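Local coordinates for BH1408 protein (Bacillus halodurans, PDB 4E0A) that probably transfers an acetyl group to an amine of its substrate, as expected of a GNAT-family N-acetyltransferase, at residues R4-Q9 against V56-D61. The protein carries 1 engineered substitution. Numbering follows the deposited sequence.
Sequences REATVQ and VLVFVD
R4 and V58 form a hydrogen-bonded antiparallel pair that helps join strand 2-5, the first strand, at one edge of the mixed sheet of this GNAT-type fold, to its neighbour, strand 54-62. Two backbone bonds tie this pair: V58 N gives its hydrogen to R4 O at 2.9 Å, almost straight, and R4 N returns one to V58 O. One residue on, E5 and L57 form a non-hydrogen-bonded pair, with E5 exposed while L57 packs on helix 105-119. The chain then leaves strand geometry, yet A6 N still reaches V56 O at 2.8 Å, coming from well above the carbonyl plane.

The arginine is the side chain to follow. With R4 CG lodged between the backbone N and the carbonyl carbon (chi1 55°), the chain runs extended as far as NE and is laid obliquely across V58 and V60, beta-branched residues at home in a strand, whose methyls support it. From CB it passes to R4 CG, which lies 3.8 Å from V58 CG2; R4 NE then approaches V60 CG2. R4 CZ and NH1 lie over V58 CG2, so this methyl covers one face of the guanidinium, off-centre toward its rim. R4 NH2 comes within 3.9 Å of V60 CG2. Arginine suits the place because its flat head can rest on aliphatic carbon while its N-H groups point elsewhere: R4 NH1 donates nearly in the guanidinium plane to E5 O at 3.0 Å. R4 NH1 also makes a salt bridge to D10, which receives the backbone N-H of T7 too. A leucine here would probably leave the carboxylate of D10 without its charged mate and E5 O without this donor.

Alanine suits the buried position 6, its small methyl pointing at strand 54-62. This methyl rests against one branch of each of two valines, with A6 CB 3.6 Å from V56 CG1 and 3.9 Å from V58 CG1.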
ATOM      1  N   ARG A   4      20.680 -11.904  16.373  1.00 14.30           N
ATOM      2  CA  ARG A   4      19.887 -12.859  17.143  1.00 13.76           C
ATOM      3  C   ARG A   4      18.454 -12.365  17.177  1.00 15.11           C
ATOM      4  O   ARG A   4      18.186 -11.222  16.841  1.00 10.10           O
ATOM      5  CB  ARG A   4      20.417 -12.991  18.576  1.00 14.21           C
ATOM      6  CG  ARG A   4      20.520 -11.674  19.336  1.00 13.72           C
ATOM      7  CD  ARG A   4      20.590 -11.923  20.844  1.00 14.47           C
ATOM      8  NE  ARG A   4      20.766 -10.689  21.610  1.00 18.62           N
ATOM      9  CZ  ARG A   4      19.775  -9.886  21.986  1.00 16.28           C
ATOM     10  NH1 ARG A   4      18.525 -10.176  21.655  1.00 15.44           N
ATOM     11  NH2 ARG A   4      20.033  -8.781  22.684  1.00 14.14           N
ATOM     12  N   GLU A   5      17.531 -13.224  17.586  1.00 12.54           N
ATOM     13  CA  GLU A   5      16.179 -12.764  17.828  1.00 15.11           C
ATOM     14  C   GLU A   5      16.161 -11.880  19.055  1.00 13.82           C
ATOM     15  O   GLU A   5      16.969 -12.039  19.962  1.00 11.59           O
ATOM     16  CB  GLU A   5      15.201 -13.937  17.968  1.00 16.86           C
ATOM     17  CG  GLU A   5      15.009 -14.706  16.668  1.00 23.29           C
ATOM     18  CD  GLU A   5      13.699 -15.484  16.624  1.00 28.39           C
ATOM     19  OE1 GLU A   5      13.046 -15.637  17.677  1.00 30.53           O
ATOM     20  OE2 GLU A   5      13.322 -15.940  15.526  1.00 31.42           O
ATOM     21  N   ALA A   6      15.243 -10.922  19.057  1.00 14.67           N
ATOM     22  CA  ALA A   6      15.091 -10.011  20.176  1.00 12.38           C
ATOM     23  C   ALA A   6      14.544 -10.733  21.402  1.00 13.88           C
ATOM     24  O   ALA A   6      13.954 -11.821  21.310  1.00 15.06           O
ATOM     25  CB  ALA A   6      14.160  -8.862  19.791  1.00 10.25           C
ATOM     26  N   THR A   7      14.752 -10.128  22.557  1.00 15.93           N
ATOM     27  CA  THR A   7      13.994 -10.517  23.735  1.00 23.95           C
ATOM     28  C   THR A   7      13.239  -9.292  24.228  1.00 23.19           C
ATOM     29  O   THR A   7      13.476  -8.170  23.766  1.00 16.82           O
ATOM     30  CB  THR A   7      14.890 -11.060  24.862  1.00 26.67           C
ATOM     31  OG1 THR A   7      15.433  -9.967  25.610  1.00 30.58           O
ATOM     32  CG2 THR A   7      16.023 -11.905  24.292  1.00 26.56           C
ATOM     33  N   VAL A   8      12.337  -9.504  25.175  1.00 26.95           N
ATOM     34  CA  VAL A   8      11.554  -8.409  25.737  1.00 31.28           C
ATOM     35  C   VAL A   8      12.460  -7.316  26.305  1.00 21.33           C
ATOM     36  O   VAL A   8      12.188  -6.131  26.151  1.00 23.58           O
ATOM     37  CB  VAL A   8      10.539  -8.928  26.786  1.00 43.06           C
ATOM     38  CG1 VAL A   8      10.077  -7.809  27.712  1.00 47.85           C
ATOM     39  CG2 VAL A   8       9.354  -9.582  26.075  1.00 44.90           C
ATOM     40  N   GLN A   9      13.563  -7.728  26.909  1.00 17.82           N
ATOM     41  CA  GLN A   9      14.553  -6.816  27.484  1.00 25.95           C
ATOM     42  C   GLN A   9      15.190  -5.850  26.457  1.00 20.67           C
ATOM     43  O   GLN A   9      15.833  -4.871  26.830  1.00 20.71           O
ATOM     44  CB  GLN A   9      15.636  -7.640  28.189  1.00 37.87           C
ATOM     45  CG  GLN A   9      16.640  -6.860  29.027  1.00 49.91           C
ATOM     46  CD  GLN A   9      17.712  -7.764  29.626  1.00 59.98           C
ATOM     47  OE1 GLN A   9      17.699  -8.979  29.421  1.00 61.82           O
ATOM     48  NE2 GLN A   9      18.645  -7.171  30.371  1.00 63.00           N
ATOM     49  N   VAL A  56      11.282 -10.778  15.507  1.00 12.67           N
ATOM     50  CA  VAL A  56      12.076  -9.563  15.672  1.00 11.53           C
ATOM     51  C   VAL A  56      13.546  -9.921  15.741  1.00 10.95           C
ATOM     52  O   VAL A  56      13.938 -10.780  16.533  1.00 12.70           O
ATOM     53  CB  VAL A  56      11.672  -8.788  16.923  1.00  9.78           C
ATOM     54  CG1 VAL A  56      12.438  -7.462  16.985  1.00 14.22           C
ATOM     55  CG2 VAL A  56      10.155  -8.556  16.926  1.00  7.48           C
ATOM     56  N   LEU A  57      14.348  -9.284  14.888  1.00 10.19           N
ATOM     57  CA  LEU A  57      15.793  -9.551  14.797  1.00  9.61           C
ATOM     58  C   LEU A  57      16.561  -8.330  15.267  1.00 11.75           C
ATOM     59  O   LEU A  57      16.149  -7.214  14.985  1.00  8.70           O
ATOM     60  CB  LEU A  57      16.170  -9.819  13.346  1.00 12.75           C
ATOM     61  CG  LEU A  57      15.568 -11.079  12.735  1.00 15.77           C
ATOM     62  CD1 LEU A  57      15.687 -11.048  11.205  1.00 17.56           C
ATOM     63  CD2 LEU A  57      16.275 -12.298  13.310  1.00 15.93           C
ATOM     64  N   VAL A  58      17.664  -8.527  15.989  1.00 13.86           N
ATOM     65  CA  VAL A  58      18.511  -7.403  16.390  1.00 13.42           C
ATOM     66  C   VAL A  58      19.964  -7.677  16.053  1.00 14.51           C
ATOM     67  O   VAL A  58      20.413  -8.821  16.068  1.00 15.40           O
ATOM     68  CB  VAL A  58      18.431  -7.075  17.916  1.00  8.97           C
ATOM     69  CG1 VAL A  58      17.032  -6.599  18.316  1.00 11.70           C
ATOM     70  CG2 VAL A  58      18.871  -8.276  18.762  1.00 12.54           C
ATOM     71  N   PHE A  59      20.679  -6.610  15.722  1.00 10.40           N
ATOM     72  CA  PHE A  59      22.108  -6.660  15.514  1.00 13.31           C
ATOM     73  C   PHE A  59      22.762  -6.067  16.759  1.00 16.54           C
ATOM     74  O   PHE A  59      22.437  -4.946  17.159  1.00 14.65           O
ATOM     75  CB  PHE A  59      22.508  -5.827  14.291  1.00 12.14           C
ATOM     76  CG  PHE A  59      23.995  -5.781  14.065  1.00 14.14           C
ATOM     77  CD1 PHE A  59      24.756  -4.747  14.582  1.00 18.97           C
ATOM     78  CD2 PHE A  59      24.633  -6.789  13.352  1.00 19.59           C
ATOM     79  CE1 PHE A  59      26.125  -4.716  14.389  1.00 23.24           C
ATOM     80  CE2 PHE A  59      25.995  -6.756  13.153  1.00 22.36           C
ATOM     81  CZ  PHE A  59      26.739  -5.713  13.670  1.00 22.81           C
ATOM     82  N   VAL A  60      23.671  -6.817  17.383  1.00 18.79           N
ATOM     83  CA  VAL A  60      24.352  -6.342  18.588  1.00 18.83           C
ATOM     84  C   VAL A  60      25.843  -6.263  18.327  1.00 22.92           C
ATOM     85  O   VAL A  60      26.459  -7.255  17.934  1.00 25.91           O
ATOM     86  CB  VAL A  60      24.135  -7.277  19.806  1.00 16.51           C
ATOM     87  CG1 VAL A  60      24.840  -6.716  21.014  1.00 19.72           C
ATOM     88  CG2 VAL A  60      22.658  -7.489  20.083  1.00 14.45           C
ATOM     89  N   ASP A  61      26.425  -5.087  18.543  1.00 30.39           N
ATOM     90  CA  ASP A  61      27.837  -4.871  18.242  1.00 38.16           C
ATOM     91  C   ASP A  61      28.593  -4.342  19.451  1.00 33.53           C
ATOM     92  O   ASP A  61      29.826  -4.381  19.491  1.00 32.79           O
ATOM     93  CB  ASP A  61      27.986  -3.879  17.085  1.00 45.76           C
ATOM     94  CG  ASP A  61      29.225  -4.144  16.242  1.00 52.37           C
ATOM     95  OD1 ASP A  61      29.847  -5.221  16.397  1.00 55.65           O
ATOM     96  OD2 ASP A  61      29.570  -3.279  15.411  1.00 52.00           O
TER
HETATM   97  O   HOH W   1      11.225 -12.919  17.549  1.00 33.09           O